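Side-chain contacts in fiber (Murine adenovirus 2, PDB 5NBH), which probably attaches the virion to the host cell, its trimeric distal domain being able to bind N-acetylglucosamine: residues A[207-212]-A[228-233]; A[151-156]-A[165-170]. All coordinates share one frame; numbering follows the deposited sequence.

Interaction 1 (A[207-212]-A[228-233]); sequences GNFYIT and FMYESQ
F209 and Y230 meet in the core between the two beta-sheets of the fibre head. The strands that carry them, 208-212 and 228-231, belong to different sheets, which face each other here. Their axes are 12.3 Å apart and their directions differ by 159°, so they run nearly antiparallel. Y230 can be followed outward. Its CB points toward strand 208-212, and a chi1 of 70° brings the hydroxyl end of the ring to F209. Its side chain also packs on L202 and V117. At the far end CZ is 4.4 Å from F209 CZ, and F209 approaches that ring obliquely. The last atom, OH, lies at the edge of the F209 ring, close to its plane, with F209 CE2 4.0 Å away. I211 CD1 is more distant, 4.5 Å from Y230 OH. The polar partner of that OH is I168 O, to which it is hydrogen-bonded.

Further along, I211 CG2 sits 4.3 Å from F228 CZ, at the edge of that ring and near its plane. F228 also stacks on Y200, and F209 meets the rings of F139 and Y204. The contact between the two segments is thus van der Waals packing of buried side chains. Its one polar tip is satisfied by a loop carbonyl, so the hydroxyl can lie among apolar groups without lacking a partner.

Interaction 2 (A[151-156]-A[165-170]); sequences MQVMGG and PTFILP
Chi1 of V153, -178°, puts CG1 opposite the backbone N and leaves CG2 opposite the carbonyl carbon. On the other side, F167 has a chi1 of 59°, which turns the ring so that its CE2-CZ edge faces V153. The two side chains approach from opposite directions, and the valine methyls meet the edge of the F167 ring. The setting is the beta-sandwich of the fibre head. V153 is on the short strand 152-153, next to strand 83-96. P165 and F167 belong to the long loop that leads on to strand 179-188, and F167 lies in its 3-10 turn, 166-168.

V153 uses both methyls. CG2 packs at the edge of the F167 ring, near the ring plane, 4.0 Å from F167 CE2. CG1 is about as close to the same edge, with V153 CG1 4.1 Å from F167 CZ. The two methyls straddle the ring plane at the CE2-CZ edge. P165 comes in obliquely beside them. The turn itself is closed by a backbone bond of 3.1 Å from L169 N to T166 O, and a weak one runs from I168 N to P165 O.

All three touching residues are buried. The F167 ring also meets F83, with planes about 25° apart, and P165 touches Y85. Both come from strand 83-96. V153 CG2 is the methyl shared by both loop residues: it also lies 4.0 Å from P165 CB.

Interactions 1 and 2 have centres about 12 Å apart and are linked through residues 165-170. Two probable hydrogen bonds make the link: Y230 OH is 2.7 Å from I168 O, and S232 OG is 2.7 Å from L169 O. Thus P165 and F167 pack on V153 of strand 152-153, while the carbonyls of I168 and L169 accept bonds from Y230 and S232. Strands 152-153 and 223-231 lie in the same sheet, so segment 165-170 makes contacts with both outermost strands of that sheet within this chain. Both contacts lie away from the N-acetylglucosamine site of N97, E102, T130, T132 and Q133.

Interaction 1 (A[207-212]-A[228-233])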
ATOM      1  N   GLY A 207     -16.591  12.463  21.230  1.00 16.23           N
ATOM      2  CA  GLY A 207     -15.265  12.006  21.654  1.00 17.16           C
ATOM      3  C   GLY A 207     -14.672  10.872  20.814  1.00 18.09           C
ATOM      4  O   GLY A 207     -13.577  10.390  21.131  1.00 17.02           O
ATOM      5  N   ASN A 208     -15.396  10.418  19.785  1.00 16.15           N
ATOM      6  CA  ASN A 208     -15.021   9.203  19.032  1.00 15.24           C
ATOM      7  C   ASN A 208     -14.829   9.504  17.532  1.00 14.09           C
ATOM      8  O   ASN A 208     -15.283  10.515  17.019  1.00 13.45           O
ATOM      9  CB  ASN A 208     -16.022   8.098  19.238  1.00 15.73           C
ATOM     10  CG  ASN A 208     -15.919   7.458  20.609  1.00 17.39           C
ATOM     11  OD1 ASN A 208     -14.852   7.493  21.262  1.00 18.09           O
ATOM     12  ND2 ASN A 208     -17.017   6.918  21.064  1.00 17.59           N
ATOM     13  N   PHE A 209     -14.074   8.625  16.869  1.00 12.78           N
ATOM     14  CA  PHE A 209     -13.709   8.750  15.443  1.00 12.27           C
ATOM     15  C   PHE A 209     -14.656   7.875  14.645  1.00 10.81           C
ATOM     16  O   PHE A 209     -14.844   6.739  14.993  1.00 11.50           O
ATOM     17  CB  PHE A 209     -12.246   8.265  15.273  1.00 12.40           C
ATOM     18  CG  PHE A 209     -11.825   8.021  13.846  1.00 12.76           C
ATOM     19  CD1 PHE A 209     -12.070   8.954  12.865  1.00 13.55           C
ATOM     20  CD2 PHE A 209     -11.093   6.880  13.509  1.00 14.07           C
ATOM     21  CE1 PHE A 209     -11.664   8.750  11.568  1.00 13.49           C
ATOM     22  CE2 PHE A 209     -10.658   6.667  12.211  1.00 12.90           C
ATOM     23  CZ  PHE A 209     -10.944   7.594  11.243  1.00 12.95           C
ATOM     24  N   TYR A 210     -15.280   8.452  13.618  1.00 11.00           N
ATOM     25  CA  TYR A 210     -16.199   7.793  12.732  1.00 11.31           C
ATOM     26  C   TYR A 210     -15.683   7.771  11.294  1.00 10.41           C
ATOM     27  O   TYR A 210     -15.242   8.785  10.750  1.00 10.43           O
ATOM     28  CB  TYR A 210     -17.547   8.507  12.713  1.00 12.40           C
ATOM     29  CG  TYR A 210     -18.335   8.435  14.001  1.00 14.18           C
ATOM     30  CD1 TYR A 210     -17.911   9.136  15.146  1.00 15.43           C
ATOM     31  CD2 TYR A 210     -19.509   7.726  14.062  1.00 16.95           C
ATOM     32  CE1 TYR A 210     -18.618   9.065  16.326  1.00 16.95           C
ATOM     33  CE2 TYR A 210     -20.260   7.667  15.250  1.00 18.49           C
ATOM     34  CZ  TYR A 210     -19.805   8.343  16.378  1.00 18.08           C
ATOM     35  OH  TYR A 210     -20.552   8.308  17.539  1.00 20.63           O
ATOM     36  N   ILE A 211     -15.753   6.588  10.689  1.00 10.53           N
ATOM     37  CA  ILE A 211     -15.661   6.419   9.246  1.00 10.48           C
ATOM     38  C   ILE A 211     -17.061   6.058   8.810  1.00 10.29           C
ATOM     39  O   ILE A 211     -17.611   4.996   9.201  1.00  9.39           O
ATOM     40  CB  ILE A 211     -14.649   5.327   8.810  1.00 10.77           C
ATOM     41  CG1 ILE A 211     -13.271   5.700   9.291  1.00 11.11           C
ATOM     42  CG2 ILE A 211     -14.699   5.089   7.303  1.00 10.58           C
ATOM     43  CD1 ILE A 211     -12.163   4.732   8.913  1.00 11.70           C
ATOM     44  N   THR A 212     -17.636   6.914   7.974  1.00  9.96           N
ATOM     45  CA  THR A 212     -19.015   6.703   7.499  1.00 10.46           C
ATOM     46  C   THR A 212     -18.965   6.505   6.003  1.00 10.28           C
ATOM     47  O   THR A 212     -18.419   7.352   5.294  1.00 10.39           O
ATOM     48  CB  THR A 212     -19.908   7.893   7.879  1.00 11.17           C
ATOM     49  OG1 THR A 212     -19.773   8.152   9.292  1.00 11.77           O
ATOM     50  CG2 THR A 212     -21.348   7.616   7.570  1.00 11.74           C
ATOM     51  N   PHE A 228      -9.454   3.767   0.082  1.00 10.97           N
ATOM     52  CA  PHE A 228      -9.039   5.162  -0.039  1.00 11.25           C
ATOM     53  C   PHE A 228      -7.892   5.408   0.932  1.00 10.79           C
ATOM     54  O   PHE A 228      -7.674   4.603   1.833  1.00 10.65           O
ATOM     55  CB  PHE A 228     -10.225   6.131   0.216  1.00 11.77           C
ATOM     56  CG  PHE A 228     -10.780   6.076   1.615  1.00 12.32           C
ATOM     57  CD1 PHE A 228     -11.805   5.204   1.940  1.00 12.29           C
ATOM     58  CD2 PHE A 228     -10.311   6.932   2.601  1.00 12.71           C
ATOM     59  CE1 PHE A 228     -12.342   5.157   3.218  1.00 12.04           C
ATOM     60  CE2 PHE A 228     -10.834   6.872   3.887  1.00 12.62           C
ATOM     61  CZ  PHE A 228     -11.826   5.979   4.198  1.00 12.27           C
ATOM     62  N   MET A 229      -7.181   6.514   0.767  1.00 11.64           N
ATOM     63  CA  MET A 229      -6.110   6.883   1.674  1.00 12.43           C
ATOM     64  C   MET A 229      -6.426   8.161   2.461  1.00 12.02           C
ATOM     65  O   MET A 229      -7.076   9.055   1.966  1.00 11.90           O
ATOM     66  CB  MET A 229      -4.817   7.041   0.885  1.00 15.97           C
ATOM     67  CG  MET A 229      -4.338   5.686   0.385  1.00 19.75           C
ATOM     68  SD  MET A 229      -2.826   5.594  -0.587  1.00 30.19           S
ATOM     69  CE  MET A 229      -1.949   6.984   0.002  1.00 20.45           C
ATOM     70  N   TYR A 230      -5.925   8.207   3.676  1.00 10.67           N
ATOM     71  CA  TYR A 230      -5.937   9.393   4.482  1.00 11.21           C
ATOM     72  C   TYR A 230      -4.657   9.493   5.304  1.00 13.01           C
ATOM     73  O   TYR A 230      -3.757   8.647   5.197  1.00 13.09           O
ATOM     74  CB  TYR A 230      -7.241   9.415   5.324  1.00 10.60           C
ATOM     75  CG  TYR A 230      -7.377   8.411   6.446  1.00 10.05           C
ATOM     76  CD1 TYR A 230      -7.967   7.154   6.237  1.00 10.20           C
ATOM     77  CD2 TYR A 230      -6.936   8.722   7.738  1.00 10.08           C
ATOM     78  CE1 TYR A 230      -8.127   6.247   7.279  1.00 10.16           C
ATOM     79  CE2 TYR A 230      -7.094   7.823   8.780  1.00 10.03           C
ATOM     80  CZ  TYR A 230      -7.672   6.591   8.549  1.00 10.35           C
ATOM     81  OH  TYR A 230      -7.860   5.683   9.563  1.00 11.07           O
ATOM     82  N   GLU A 231      -4.559  10.549   6.106  1.00 13.95           N
ATOM     83  CA  GLU A 231      -3.390  10.803   6.917  0.50 15.29           C
ATOM     84  C   GLU A 231      -3.712  10.674   8.405  1.00 15.39           C
ATOM     85  O   GLU A 231      -4.811  11.111   8.856  1.00 13.22           O
ATOM     86  CB  GLU A 231      -2.875  12.205   6.596  0.50 16.47           C
ATOM     87  CG  GLU A 231      -1.458  12.428   7.052  0.50 18.19           C
ATOM     88  CD  GLU A 231      -0.761  13.509   6.268  0.50 19.65           C
ATOM     89  OE1 GLU A 231      -1.454  14.299   5.563  0.50 21.70           O
ATOM     90  OE2 GLU A 231       0.477  13.563   6.386  0.50 20.33           O
ATOM     91  N   SER A 232      -2.777  10.096   9.158  1.00 15.55           N
ATOM     92  CA  SER A 232      -2.881  10.102  10.610  1.00 18.36           C
ATOM     93  C   SER A 232      -1.992  11.182  11.196  1.00 26.14           C
ATOM     94  O   SER A 232      -0.865  11.403  10.736  1.00 28.16           O
ATOM     95  CB  SER A 232      -2.587   8.749  11.229  1.00 16.91           C
ATOM     96  OG  SER A 232      -2.567   8.798  12.661  1.00 14.48           O
ATOM     97  N   GLN A 233      -2.535  11.841  12.221  1.00 32.20           N
ATOM     98  CA  GLN A 233      -1.827  12.852  13.001  1.00 36.98           C
ATOM     99  C   GLN A 233      -0.862  12.229  14.026  1.00 36.01           C
ATOM    100  O   GLN A 233      -0.007  12.940  14.589  1.00 40.93           O
ATOM    101  CB  GLN A 233      -2.854  13.744  13.744  1.00 42.62           C
ATOM    102  CG  GLN A 233      -3.768  13.012  14.744  1.00 45.94           C
ATOM    103  CD  GLN A 233      -4.566  13.947  15.641  1.00 50.19           C
ATOM    104  OE1 GLN A 233      -4.371  15.160  15.615  1.00 55.45           O
ATOM    105  NE2 GLN A 233      -5.490  13.382  16.431  1.00 49.48           N
TER

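Interaction 2 (A[151-156]-A[165-170])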
ATOM      1  N   MET A 151     -11.725  -5.765  15.901  1.00 14.17           N
ATOM      2  CA  MET A 151     -10.551  -5.572  15.042  1.00 14.31           C
ATOM      3  C   MET A 151      -9.319  -5.817  15.913  1.00 14.71           C
ATOM      4  O   MET A 151      -9.406  -5.749  17.133  1.00 14.17           O
ATOM      5  CB  MET A 151     -10.548  -4.203  14.393  1.00 13.37           C
ATOM      6  CG  MET A 151     -11.743  -4.003  13.442  1.00 13.53           C
ATOM      7  SD  MET A 151     -11.718  -2.412  12.575  1.00 13.53           S
ATOM      8  CE  MET A 151     -10.306  -2.631  11.478  1.00 12.73           C
ATOM      9  N   GLN A 152      -8.202  -6.117  15.247  1.00 15.47           N
ATOM     10  CA  GLN A 152      -6.950  -6.550  15.867  1.00 17.16           C
ATOM     11  C   GLN A 152      -5.795  -5.905  15.134  1.00 15.68           C
ATOM     12  O   GLN A 152      -5.869  -5.744  13.931  1.00 13.89           O
ATOM     13  CB  GLN A 152      -6.802  -8.061  15.676  1.00 19.72           C
ATOM     14  CG  GLN A 152      -7.743  -8.837  16.546  1.00 25.42           C
ATOM     15  CD  GLN A 152      -7.631 -10.344  16.429  1.00 27.33           C
ATOM     16  OE1 GLN A 152      -8.178 -11.057  17.271  1.00 38.60           O
ATOM     17  NE2 GLN A 152      -6.926 -10.835  15.421  1.00 26.35           N
ATOM     18  N   VAL A 153      -4.730  -5.560  15.859  1.00 14.55           N
ATOM     19  CA  VAL A 153      -3.489  -5.175  15.209  1.00 15.43           C
ATOM     20  C   VAL A 153      -2.755  -6.502  14.899  1.00 15.35           C
ATOM     21  O   VAL A 153      -2.530  -7.311  15.802  1.00 15.16           O
ATOM     22  CB  VAL A 153      -2.617  -4.243  16.086  1.00 15.41           C
ATOM     23  CG1 VAL A 153      -1.358  -3.836  15.325  1.00 15.24           C
ATOM     24  CG2 VAL A 153      -3.377  -3.000  16.538  1.00 16.65           C
ATOM     25  N   MET A 154      -2.461  -6.731  13.625  1.00 16.04           N
ATOM     26  CA  MET A 154      -1.930  -8.004  13.130  1.00 16.89           C
ATOM     27  C   MET A 154      -0.549  -7.830  12.490  1.00 16.88           C
ATOM     28  O   MET A 154      -0.340  -6.988  11.597  1.00 16.06           O
ATOM     29  CB  MET A 154      -2.939  -8.566  12.134  0.50 18.48           C
ATOM     30  CG  MET A 154      -2.531  -9.782  11.321  0.50 18.87           C
ATOM     31  SD  MET A 154      -2.202 -11.239  12.317  0.50 20.87           S
ATOM     32  CE  MET A 154      -3.839 -11.720  12.848  0.50 20.65           C
ATOM     33  N   GLY A 155       0.402  -8.658  12.904  1.00 15.48           N
ATOM     34  CA  GLY A 155       1.723  -8.573  12.293  1.00 14.38           C
ATOM     35  C   GLY A 155       1.803  -9.479  11.088  1.00 13.68           C
ATOM     36  O   GLY A 155       0.947 -10.353  10.866  1.00 13.54           O
ATOM     37  N   GLY A 156       2.838  -9.291  10.287  1.00 13.57           N
ATOM     38  CA  GLY A 156       3.106 -10.145   9.113  1.00 14.43           C
ATOM     39  C   GLY A 156       3.361 -11.593   9.431  1.00 14.71           C
ATOM     40  O   GLY A 156       3.242 -12.487   8.567  1.00 16.11           O
ATOM     41  N   PRO A 165      -4.317   0.737  18.935  1.00 18.30           N
ATOM     42  CA  PRO A 165      -4.356   1.200  17.537  1.00 16.80           C
ATOM     43  C   PRO A 165      -4.556   2.700  17.339  1.00 15.77           C
ATOM     44  O   PRO A 165      -5.363   3.124  16.496  1.00 15.16           O
ATOM     45  CB  PRO A 165      -5.487   0.368  16.936  1.00 16.92           C
ATOM     46  CG  PRO A 165      -6.395   0.133  18.088  1.00 17.37           C
ATOM     47  CD  PRO A 165      -5.554   0.033  19.317  1.00 17.92           C
ATOM     48  N   THR A 166      -3.775   3.524  18.017  1.00 14.39           N
ATOM     49  CA  THR A 166      -3.876   4.972  17.821  1.00 14.29           C
ATOM     50  C   THR A 166      -3.401   5.407  16.433  1.00 13.88           C
ATOM     51  O   THR A 166      -3.695   6.496  15.997  1.00 14.33           O
ATOM     52  CB  THR A 166      -3.100   5.739  18.884  1.00 15.70           C
ATOM     53  OG1 THR A 166      -1.707   5.387  18.792  1.00 16.69           O
ATOM     54  CG2 THR A 166      -3.643   5.432  20.296  1.00 16.23           C
ATOM     55  N   PHE A 167      -2.654   4.541  15.736  1.00 12.76           N
ATOM     56  CA  PHE A 167      -2.069   4.899  14.464  1.00 12.31           C
ATOM     57  C   PHE A 167      -3.113   5.092  13.323  1.00 12.04           C
ATOM     58  O   PHE A 167      -2.744   5.559  12.263  1.00 11.68           O
ATOM     59  CB  PHE A 167      -0.986   3.862  14.057  1.00 11.84           C
ATOM     60  CG  PHE A 167      -1.486   2.453  13.927  1.00 11.76           C
ATOM     61  CD1 PHE A 167      -2.173   2.035  12.794  1.00 11.38           C
ATOM     62  CD2 PHE A 167      -1.280   1.533  14.930  1.00 11.98           C
ATOM     63  CE1 PHE A 167      -2.607   0.735  12.671  1.00 11.83           C
ATOM     64  CE2 PHE A 167      -1.744   0.230  14.829  1.00 12.16           C
ATOM     65  CZ  PHE A 167      -2.390  -0.174  13.688  1.00 12.55           C
ATOM     66  N   ILE A 168      -4.389   4.746  13.565  1.00 12.09           N
ATOM     67  CA  ILE A 168      -5.464   4.990  12.573  1.00 12.52           C
ATOM     68  C   ILE A 168      -6.122   6.369  12.699  1.00 13.06           C
ATOM     69  O   ILE A 168      -6.849   6.745  11.818  1.00 12.06           O
ATOM     70  CB  ILE A 168      -6.587   3.939  12.632  1.00 13.33           C
ATOM     71  CG1 ILE A 168      -7.395   4.066  13.959  1.00 14.41           C
ATOM     72  CG2 ILE A 168      -6.033   2.564  12.309  1.00 14.41           C
ATOM     73  CD1 ILE A 168      -8.716   3.376  13.992  1.00 14.65           C
ATOM     74  N   LEU A 169      -5.834   7.123  13.775  1.00 13.14           N
ATOM     75  CA  LEU A 169      -6.588   8.336  14.089  1.00 13.48           C
ATOM     76  C   LEU A 169      -6.136   9.516  13.282  1.00 13.14           C
ATOM     77  O   LEU A 169      -4.949   9.863  13.309  1.00 12.40           O
ATOM     78  CB  LEU A 169      -6.476   8.665  15.581  1.00 14.22           C
ATOM     79  CG  LEU A 169      -7.124   7.642  16.514  1.00 14.30           C
ATOM     80  CD1 LEU A 169      -6.678   7.899  17.932  1.00 15.35           C
ATOM     81  CD2 LEU A 169      -8.651   7.643  16.458  1.00 13.76           C
ATOM     82  N   PRO A 170      -7.054  10.150  12.517  1.00 13.13           N
ATOM     83  CA  PRO A 170      -6.740  11.366  11.811  1.00 14.02           C
ATOM     84  C   PRO A 170      -6.962  12.627  12.670  1.00 15.61           C
ATOM     85  O   PRO A 170      -7.335  12.505  13.818  1.00 16.17           O
ATOM     86  CB  PRO A 170      -7.750  11.332  10.670  1.00 14.32           C
ATOM     87  CG  PRO A 170      -8.965  10.782  11.314  1.00 13.87           C
ATOM     88  CD  PRO A 170      -8.488   9.812  12.359  1.00 14.15           C
TER